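Local coordinates for RNA-dependent RNA polymerase (Toscana virus, PDB 6QW5), which probably snatches capped primers from host mRNA through this N-terminal, two-manganese PD-(D/E)XK endonuclease domain, to start viral transcription, at residues Phe81-Leu86 / Phe129-Gly134; Lys92-Val97 / Gln111-Ile116. One frame throughout, in Å; residues are numbered along the deposited sequence.

How the contacts relate
Both contacts hang on the same mixed sheet, whose adjoining antiparallel strands 115-118 and 124-131 each carry one, and both reach one manganese ion, through Phe129 O in contact 1 and Asp114 OD2 in contact 2. Contact 1 lies deep, its centre about 6 Å from the centre of the chain; contact 2, at about 13 Å, is only partly buried. Their chemistry differs accordingly: parallel phenyl rings without a cross-segment hydrogen bond in contact 1, two main-chain hydrogen bonds beside an apolar cluster of Phe94, Pro113, Val97 and Ile116 in contact 2. They also touch: Phe129 N probably hydrogen-bonds Asp114 OD2 (2.7 Å), and Met115 SE packs on Phe129 CZ (3.8 Å).

Contact 1 of 2, residues Phe81-Leu86 / Phe129-Gly134; sequences FTFGHL and FTTTMG. With MN (manganese (II) ion), chain C.
Phe83 and Phe129 lie almost flat on one another, an offset stack with centroids 4.5 Å apart and planes only 6° from parallel. The two side chains run in opposite directions, which puts the CB of each over the face of the other ring: Phe129 CB is 3.6 Å from the Phe83 centroid, and Phe83 CB is 3.9 Å from the Phe129 centroid. Both are CH-pi contacts close to the ring normal. Phe83 CG stands anti to its carbonyl carbon (chi1 -56°), an orientation that points the far rim of the ring toward Thr130 and Thr131. That rim meets Thr130 O, 3.6 Å from CZ, and the methyl Thr131 CG2, 4.0 Å from CE2, both near the ring plane. On the opposite face lies Thr82 CG2, 3.5 Å above the plane and toward the rim. Leu86 adds a looser touch, CB to Phe129 CZ at 4.3 Å. No hydrogen bond crosses between the segments; the polar work of Phe129 falls to its main-chain O, which binds manganese at 2.1 Å in a site completed by His79, Glu128, Asp114 and two oxygens of the bound diketo acid. The stack thus packs behind a metal ligand of the nuclease centre. Phe83 lies just past helix 77-82 and also touches Ile168 of strand 163-171, the parallel neighbour of strand 124-131, while helix 183-205 meets Thr82 and Thr131 through Phe193.

Contact 2 of 2, residues Lys92-Val97 / Gln111-Ile116; sequences KKFVEV and QSPDMI. With MN (manganese (II) ion), chain D; MN (manganese (II) ion), chain C; XI7 (2-4-dioxo-4-phenylbutanoic acid), chain E.
Lys92 and Phe94 give their main-chain N-H groups to alternate carbonyls of the facing loop: Lys92 N to Pro113 O at 3.0 Å and Phe94 N to Gln111 O at 3.1 Å. Gln111 O also takes a CA-H...O contact from Lys93 CA (3.3 Å). Lys92 O, by contrast, is buried without a conventional hydrogen-bond partner; Ser112 CA approaches it at 3.2 Å in a CA-H...O contact, and the methyl Ile116 CD1 lies beside it. Lys93 N has a weak bond to Glu96 OE2. Ser112 O accepts from a water that is itself a ligand of the manganese of chain D; Asp114 bridges the two ions, OD1 on that of chain D and OD2 on that of chain C, with the diketo acid inhibitor O8 shared between them. Apolar atoms close the rest: Ile116 CD1 lies over one face of the Phe94 ring, 3.9 Å from CD1, and Pro113 CD makes an off-centre CH-pi contact. Helix 136-157 receives Phe94 on Ala153 and Arg157 and accepts Gln111 NE2 at Lys149 O, while Pro113 and Ile116 rest against strand 124-131, so helix 94-98 is held beside the sheet edge formed by strand 115-118.

Contact 1 of 2, residues Phe81-Leu86 / Phe129-Gly134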
ATOM      1  N   PHE A  81       8.279   0.350   3.019  1.00 22.60           N
ATOM      2  CA  PHE A  81       8.452   1.514   3.889  1.00 21.65           C
ATOM      3  C   PHE A  81       7.479   2.628   3.528  1.00 16.65           C
ATOM      4  O   PHE A  81       6.935   3.302   4.414  1.00 20.63           O
ATOM      5  CB  PHE A  81       9.882   2.051   3.826  1.00 25.57           C
ATOM      6  CG  PHE A  81      10.106   3.231   4.736  1.00 25.54           C
ATOM      7  CD1 PHE A  81      10.428   3.037   6.071  1.00 31.70           C
ATOM      8  CD2 PHE A  81       9.939   4.529   4.278  1.00 23.95           C
ATOM      9  CE1 PHE A  81      10.614   4.116   6.926  1.00 31.89           C
ATOM     10  CE2 PHE A  81      10.115   5.613   5.125  1.00 24.13           C
ATOM     11  CZ  PHE A  81      10.459   5.405   6.454  1.00 26.84           C
ATOM     12  N   THR A  82       7.257   2.849   2.231  1.00 17.67           N
ATOM     13  CA  THR A  82       6.386   3.939   1.795  1.00 13.14           C
ATOM     14  C   THR A  82       4.985   3.814   2.383  1.00 18.76           C
ATOM     15  O   THR A  82       4.403   4.799   2.861  1.00 13.98           O
ATOM     16  CB  THR A  82       6.316   3.952   0.267  1.00 19.03           C
ATOM     17  OG1 THR A  82       7.604   4.296  -0.260  1.00 17.38           O
ATOM     18  CG2 THR A  82       5.264   4.932  -0.213  1.00 13.39           C
ATOM     19  N   PHE A  83       4.413   2.612   2.328  1.00 16.54           N
ATOM     20  CA  PHE A  83       3.045   2.378   2.772  1.00 18.34           C
ATOM     21  C   PHE A  83       2.983   1.655   4.120  1.00 23.35           C
ATOM     22  O   PHE A  83       1.955   1.056   4.448  1.00 18.65           O
ATOM     23  CB  PHE A  83       2.280   1.593   1.699  1.00 18.19           C
ATOM     24  CG  PHE A  83       2.284   2.259   0.348  1.00 14.77           C
ATOM     25  CD1 PHE A  83       1.375   3.264   0.056  1.00 16.97           C
ATOM     26  CD2 PHE A  83       3.222   1.908  -0.610  1.00 11.70           C
ATOM     27  CE1 PHE A  83       1.386   3.903  -1.180  1.00 15.35           C
ATOM     28  CE2 PHE A  83       3.235   2.530  -1.860  1.00 15.27           C
ATOM     29  CZ  PHE A  83       2.315   3.530  -2.143  1.00 11.77           C
ATOM     30  N   GLY A  84       4.052   1.728   4.920  1.00 21.57           N
ATOM     31  CA  GLY A  84       4.098   1.007   6.179  1.00 20.77           C
ATOM     32  C   GLY A  84       3.172   1.552   7.246  1.00 18.68           C
ATOM     33  O   GLY A  84       2.834   0.829   8.180  1.00 24.32           O
ATOM     34  N   HIS A  85       2.765   2.812   7.145  1.00 19.50           N
ATOM     35  CA  HIS A  85       1.785   3.334   8.089  1.00 16.19           C
ATOM     36  C   HIS A  85       0.361   2.878   7.774  1.00 21.93           C
ATOM     37  O   HIS A  85      -0.533   3.057   8.612  1.00 19.93           O
ATOM     38  CB  HIS A  85       1.842   4.859   8.116  1.00 15.76           C
ATOM     39  CG  HIS A  85       1.506   5.503   6.801  1.00 18.39           C
ATOM     40  ND1 HIS A  85       2.103   5.134   5.614  1.00 14.46           N
ATOM     41  CD2 HIS A  85       0.622   6.481   6.488  1.00 13.64           C
ATOM     42  CE1 HIS A  85       1.606   5.862   4.629  1.00 12.25           C
ATOM     43  NE2 HIS A  85       0.710   6.691   5.134  1.00 13.13           N
ATOM     44  N   LEU A  86       0.128   2.303   6.595  1.00 20.41           N
ATOM     45  CA  LEU A  86      -1.203   1.861   6.181  1.00 24.05           C
ATOM     46  C   LEU A  86      -1.405   0.367   6.296  1.00 22.39           C
ATOM     47  O   LEU A  86      -2.533  -0.075   6.514  1.00 28.51           O
ATOM     48  CB  LEU A  86      -1.483   2.262   4.723  1.00 18.61           C
ATOM     49  CG  LEU A  86      -1.425   3.760   4.439  1.00 19.07           C
ATOM     50  CD1 LEU A  86      -1.586   4.034   2.934  1.00 18.81           C
ATOM     51  CD2 LEU A  86      -2.478   4.462   5.245  1.00 12.56           C
ATOM     52  N   PHE A 129      -0.727  -1.349  -3.637  1.00 10.89           N
ATOM     53  CA  PHE A 129       0.211  -0.236  -3.619  1.00 12.92           C
ATOM     54  C   PHE A 129       1.265  -0.421  -4.703  1.00 12.67           C
ATOM     55  O   PHE A 129       1.702  -1.539  -4.997  1.00 13.96           O
ATOM     56  CB  PHE A 129       0.935  -0.125  -2.272  1.00 10.33           C
ATOM     57  CG  PHE A 129       0.032  -0.175  -1.065  1.00 14.95           C
ATOM     58  CD1 PHE A 129      -1.022   0.713  -0.932  1.00 13.86           C
ATOM     59  CD2 PHE A 129       0.270  -1.094  -0.043  1.00 17.60           C
ATOM     60  CE1 PHE A 129      -1.838   0.682   0.181  1.00 15.25           C
ATOM     61  CE2 PHE A 129      -0.549  -1.138   1.074  1.00 14.51           C
ATOM     62  CZ  PHE A 129      -1.601  -0.244   1.186  1.00 18.47           C
ATOM     63  N   THR A 130       1.734   0.696  -5.238  1.00 13.37           N
ATOM     64  CA  THR A 130       2.822   0.631  -6.195  1.00 12.69           C
ATOM     65  C   THR A 130       3.546   1.972  -6.169  1.00 13.04           C
ATOM     66  O   THR A 130       3.036   2.958  -5.641  1.00 11.58           O
ATOM     67  CB  THR A 130       2.290   0.268  -7.596  1.00 13.02           C
ATOM     68  OG1 THR A 130       3.376  -0.028  -8.478  1.00 23.94           O
ATOM     69  CG2 THR A 130       1.454   1.388  -8.164  1.00 13.32           C
ATOM     70  N   THR A 131       4.767   1.976  -6.689  1.00 15.93           N
ATOM     71  CA  THR A 131       5.618   3.159  -6.738  1.00 18.15           C
ATOM     72  C   THR A 131       6.193   3.288  -8.142  1.00 15.38           C
ATOM     73  O   THR A 131       6.218   2.322  -8.904  1.00 21.82           O
ATOM     74  CB  THR A 131       6.786   3.074  -5.727  1.00 18.21           C
ATOM     75  OG1 THR A 131       7.821   2.231  -6.261  1.00 21.44           O
ATOM     76  CG2 THR A 131       6.331   2.487  -4.408  1.00 20.63           C
ATOM     77  N   THR A 132       6.661   4.489  -8.483  1.00 16.93           N
ATOM     78  CA  THR A 132       7.351   4.696  -9.749  1.00 17.43           C
ATOM     79  C   THR A 132       8.431   5.747  -9.552  1.00 17.38           C
ATOM     80  O   THR A 132       8.256   6.700  -8.786  1.00 15.42           O
ATOM     81  CB  THR A 132       6.398   5.142 -10.876  1.00 19.07           C
ATOM     82  OG1 THR A 132       7.131   5.289 -12.105  1.00 18.64           O
ATOM     83  CG2 THR A 132       5.749   6.482 -10.535  1.00 13.11           C
HETATM   84  N   MSE A 133       9.539   5.577 -10.272  1.00 17.89           N
HETATM   85  CA  MSE A 133      10.594   6.601 -10.286  1.00 20.78           C
HETATM   86  C   MSE A 133      10.312   7.701 -11.314  1.00 23.94           C
HETATM   87  O   MSE A 133      11.059   8.680 -11.393  1.00 18.92           O
HETATM   88  CB  MSE A 133      11.957   5.962 -10.554  1.00 21.88           C
HETATM   89  CG  MSE A 133      12.332   4.873  -9.548  1.00 23.43           C
HETATM   90 SE   MSE A 133      12.584   5.598  -7.740  1.00 44.47          SE
HETATM   91  CE  MSE A 133      14.347   6.429  -8.029  1.00 37.43           C
ATOM     92  N   GLY A 134       9.209   7.557 -12.066  1.00 21.19           N
ATOM     93  CA  GLY A 134       8.814   8.518 -13.084  1.00 16.66           C
ATOM     94  C   GLY A 134       7.977   9.658 -12.543  1.00 19.01           C
ATOM     95  O   GLY A 134       8.025   9.993 -11.356  1.00 21.65           O
TER
HETATM   96 MN    MN C 301       2.251  -3.475  -4.329  1.00 15.26          MN

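Contact 2 of 2, residues Lys92-Val97 / Gln111-Ile116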
ATOM      1  N   LYS A  92      -1.763 -10.706   0.718  1.00 33.76           N
ATOM      2  CA  LYS A  92      -2.662 -11.751   1.199  1.00 24.77           C
ATOM      3  C   LYS A  92      -3.241 -12.468  -0.013  1.00 18.76           C
ATOM      4  O   LYS A  92      -3.709 -11.810  -0.946  1.00 22.33           O
ATOM      5  CB  LYS A  92      -3.805 -11.165   2.048  1.00 26.39           C
ATOM      6  CG  LYS A  92      -4.598 -12.212   2.807  1.00 26.41           C
ATOM      7  CD  LYS A  92      -5.320 -11.627   4.010  1.00 35.71           C
ATOM      8  CE  LYS A  92      -5.561 -12.702   5.058  1.00 46.26           C
ATOM      9  NZ  LYS A  92      -6.162 -12.159   6.314  1.00 55.62           N
ATOM     10  N   LYS A  93      -3.227 -13.798  -0.003  1.00 20.39           N
ATOM     11  CA  LYS A  93      -3.711 -14.565  -1.148  1.00 22.16           C
ATOM     12  C   LYS A  93      -5.238 -14.628  -1.187  1.00 21.86           C
ATOM     13  O   LYS A  93      -5.897 -14.748  -0.148  1.00 18.16           O
ATOM     14  CB  LYS A  93      -3.135 -15.980  -1.124  1.00 22.59           C
ATOM     15  CG  LYS A  93      -1.695 -16.049  -1.617  1.00 29.19           C
ATOM     16  CD  LYS A  93      -1.105 -17.439  -1.441  1.00 32.03           C
ATOM     17  CE  LYS A  93       0.402 -17.384  -1.252  1.00 34.58           C
ATOM     18  NZ  LYS A  93       1.080 -16.674  -2.360  1.00 43.71           N
ATOM     19  N   PHE A  94      -5.798 -14.558  -2.405  1.00 18.03           N
ATOM     20  CA  PHE A  94      -7.253 -14.611  -2.568  1.00 17.39           C
ATOM     21  C   PHE A  94      -7.857 -15.837  -1.909  1.00 13.86           C
ATOM     22  O   PHE A  94      -8.943 -15.763  -1.326  1.00 15.76           O
ATOM     23  CB  PHE A  94      -7.626 -14.601  -4.050  1.00 13.00           C
ATOM     24  CG  PHE A  94      -7.591 -13.235  -4.669  1.00 14.55           C
ATOM     25  CD1 PHE A  94      -8.540 -12.290  -4.340  1.00 14.35           C
ATOM     26  CD2 PHE A  94      -6.603 -12.899  -5.581  1.00 16.31           C
ATOM     27  CE1 PHE A  94      -8.510 -11.024  -4.914  1.00 18.86           C
ATOM     28  CE2 PHE A  94      -6.566 -11.640  -6.157  1.00 13.07           C
ATOM     29  CZ  PHE A  94      -7.515 -10.706  -5.824  1.00 16.63           C
ATOM     30  N   VAL A  95      -7.176 -16.984  -2.007  1.00 17.40           N
ATOM     31  CA  VAL A  95      -7.749 -18.229  -1.498  1.00 17.51           C
ATOM     32  C   VAL A  95      -7.930 -18.164   0.011  1.00 20.07           C
ATOM     33  O   VAL A  95      -8.809 -18.831   0.569  1.00 21.87           O
ATOM     34  CB  VAL A  95      -6.878 -19.433  -1.916  1.00 22.57           C
ATOM     35  CG1 VAL A  95      -5.545 -19.455  -1.136  1.00 20.10           C
ATOM     36  CG2 VAL A  95      -7.640 -20.736  -1.715  1.00 26.50           C
ATOM     37  N   GLU A  96      -7.132 -17.344   0.694  1.00 19.22           N
ATOM     38  CA  GLU A  96      -7.258 -17.231   2.141  1.00 22.70           C
ATOM     39  C   GLU A  96      -8.571 -16.591   2.564  1.00 25.60           C
ATOM     40  O   GLU A  96      -9.018 -16.819   3.690  1.00 25.34           O
ATOM     41  CB  GLU A  96      -6.086 -16.429   2.706  1.00 23.39           C
ATOM     42  CG  GLU A  96      -4.730 -17.086   2.493  1.00 25.55           C
ATOM     43  CD  GLU A  96      -3.596 -16.195   2.967  1.00 35.17           C
ATOM     44  OE1 GLU A  96      -3.759 -15.563   4.030  1.00 34.56           O
ATOM     45  OE2 GLU A  96      -2.554 -16.110   2.274  1.00 39.32           O
ATOM     46  N   VAL A  97      -9.187 -15.793   1.695  1.00 21.26           N
ATOM     47  CA  VAL A  97     -10.418 -15.104   2.026  1.00 22.77           C
ATOM     48  C   VAL A  97     -11.619 -15.738   1.342  1.00 22.91           C
ATOM     49  O   VAL A  97     -12.712 -15.741   1.918  1.00 21.82           O
ATOM     50  CB  VAL A  97     -10.309 -13.609   1.648  1.00 21.01           C
ATOM     51  CG1 VAL A  97     -11.666 -12.916   1.707  1.00 18.03           C
ATOM     52  CG2 VAL A  97      -9.293 -12.887   2.544  1.00 24.48           C
ATOM     53  N   GLN A 111      -2.839 -15.406  -6.432  1.00 19.48           N
ATOM     54  CA  GLN A 111      -2.473 -13.998  -6.479  1.00 21.35           C
ATOM     55  C   GLN A 111      -2.651 -13.365  -5.107  1.00 18.77           C
ATOM     56  O   GLN A 111      -3.527 -13.751  -4.330  1.00 13.95           O
ATOM     57  CB  GLN A 111      -3.336 -13.256  -7.491  1.00 18.16           C
ATOM     58  CG  GLN A 111      -2.984 -13.539  -8.928  1.00 24.10           C
ATOM     59  CD  GLN A 111      -3.652 -12.560  -9.850  1.00 23.31           C
ATOM     60  OE1 GLN A 111      -4.856 -12.643 -10.088  1.00 28.66           O
ATOM     61  NE2 GLN A 111      -2.888 -11.605 -10.358  1.00 20.42           N
ATOM     62  N   SER A 112      -1.824 -12.365  -4.809  1.00 17.49           N
ATOM     63  CA  SER A 112      -1.802 -11.783  -3.472  1.00 20.61           C
ATOM     64  C   SER A 112      -1.615 -10.271  -3.571  1.00 15.30           C
ATOM     65  O   SER A 112      -0.490  -9.774  -3.556  1.00 17.10           O
ATOM     66  CB  SER A 112      -0.700 -12.405  -2.608  1.00 22.77           C
ATOM     67  OG  SER A 112       0.518 -12.490  -3.327  1.00 22.26           O
ATOM     68  N   PRO A 113      -2.715  -9.527  -3.676  1.00 17.10           N
ATOM     69  CA  PRO A 113      -2.603  -8.060  -3.602  1.00 12.13           C
ATOM     70  C   PRO A 113      -2.134  -7.649  -2.213  1.00 12.54           C
ATOM     71  O   PRO A 113      -2.072  -8.456  -1.285  1.00 12.79           O
ATOM     72  CB  PRO A 113      -4.020  -7.558  -3.915  1.00 13.66           C
ATOM     73  CG  PRO A 113      -4.916  -8.763  -3.794  1.00 17.73           C
ATOM     74  CD  PRO A 113      -4.088 -10.003  -3.894  1.00 15.89           C
ATOM     75  N   ASP A 114      -1.756  -6.371  -2.088  1.00 11.42           N
ATOM     76  CA  ASP A 114      -1.143  -5.902  -0.851  1.00 16.22           C
ATOM     77  C   ASP A 114      -2.096  -5.980   0.336  1.00 17.84           C
ATOM     78  O   ASP A 114      -1.646  -6.193   1.460  1.00 12.83           O
ATOM     79  CB  ASP A 114      -0.625  -4.470  -1.021  1.00 13.65           C
ATOM     80  CG  ASP A 114       0.622  -4.404  -1.880  1.00 12.83           C
ATOM     81  OD1 ASP A 114       1.464  -5.336  -1.820  1.00 14.02           O
ATOM     82  OD2 ASP A 114       0.747  -3.432  -2.639  1.00 12.59           O
HETATM   83  N   MSE A 115      -3.398  -5.786   0.127  1.00 11.69           N
HETATM   84  CA  MSE A 115      -4.370  -5.954   1.216  1.00 11.84           C
HETATM   85  C   MSE A 115      -5.664  -6.584   0.703  1.00 17.13           C
HETATM   86  O   MSE A 115      -6.120  -6.283  -0.398  1.00 13.23           O
HETATM   87  CB  MSE A 115      -4.713  -4.622   1.901  1.00  9.16           C
HETATM   88  CG  MSE A 115      -3.539  -3.734   2.318  1.00 12.48           C
HETATM   89 SE   MSE A 115      -4.195  -2.132   3.240  1.00 27.68          SE
HETATM   90  CE  MSE A 115      -4.332  -2.870   5.070  1.00 15.14           C
ATOM     91  N   ILE A 116      -6.263  -7.458   1.503  1.00 13.00           N
ATOM     92  CA  ILE A 116      -7.623  -7.943   1.257  1.00 12.83           C
ATOM     93  C   ILE A 116      -8.339  -7.821   2.590  1.00 14.22           C
ATOM     94  O   ILE A 116      -8.008  -8.542   3.541  1.00 14.92           O
ATOM     95  CB  ILE A 116      -7.664  -9.387   0.732  1.00 11.98           C
ATOM     96  CG1 ILE A 116      -6.775  -9.549  -0.494  1.00 15.99           C
ATOM     97  CG2 ILE A 116      -9.083  -9.789   0.345  1.00 12.73           C
ATOM     98  CD1 ILE A 116      -6.869 -10.916  -1.127  1.00 17.04           C
TER
HETATM   99 MN    MN D 302       2.614  -6.758  -2.711  0.71  8.56          MN
HETATM  100 MN    MN C 301       2.251  -3.475  -4.329  1.00 15.26          MN
HETATM  101  O8  XI7 E 303       3.153  -5.368  -4.118  1.00 16.83           O
HETATM  102  C9  XI7 E 303       4.063  -5.500  -5.109  1.00 22.00           C
HETATM  103  C10 XI7 E 303       4.250  -4.493  -6.026  1.00 23.35           C
HETATM  104  O11 XI7 E 303       3.640  -3.384  -5.990  1.00 20.04           O
HETATM  105  O10 XI7 E 303       5.050  -4.671  -6.977  1.00 28.94           O
HETATM  106  C8  XI7 E 303       4.814  -6.633  -5.226  1.00 21.43           C
HETATM  107  C7  XI7 E 303       4.765  -7.848  -4.364  1.00 27.52           C
HETATM  108  C1  XI7 E 303       5.792  -8.947  -4.592  1.00 34.41           C
HETATM  109  C6  XI7 E 303       6.693  -8.841  -5.668  1.00 34.10           C
HETATM  110  C5  XI7 E 303       7.656  -9.834  -5.918  1.00 37.47           C
HETATM  111  C4  XI7 E 303       7.731 -10.960  -5.092  1.00 32.11           C
HETATM  112  C3  XI7 E 303       6.827 -11.069  -4.018  1.00 39.15           C
HETATM  113  C2  XI7 E 303       5.865 -10.069  -3.771  1.00 29.96           C
HETATM  114  O14 XI7 E 303       3.845  -8.114  -3.576  1.00 28.91           O
HETATM  115  O   HOH W   1       0.971  -7.369  -4.036  1.00 15.19           O
HETATM  116  O   HOH W   2       3.997  -6.319  -1.272  1.00 22.14           O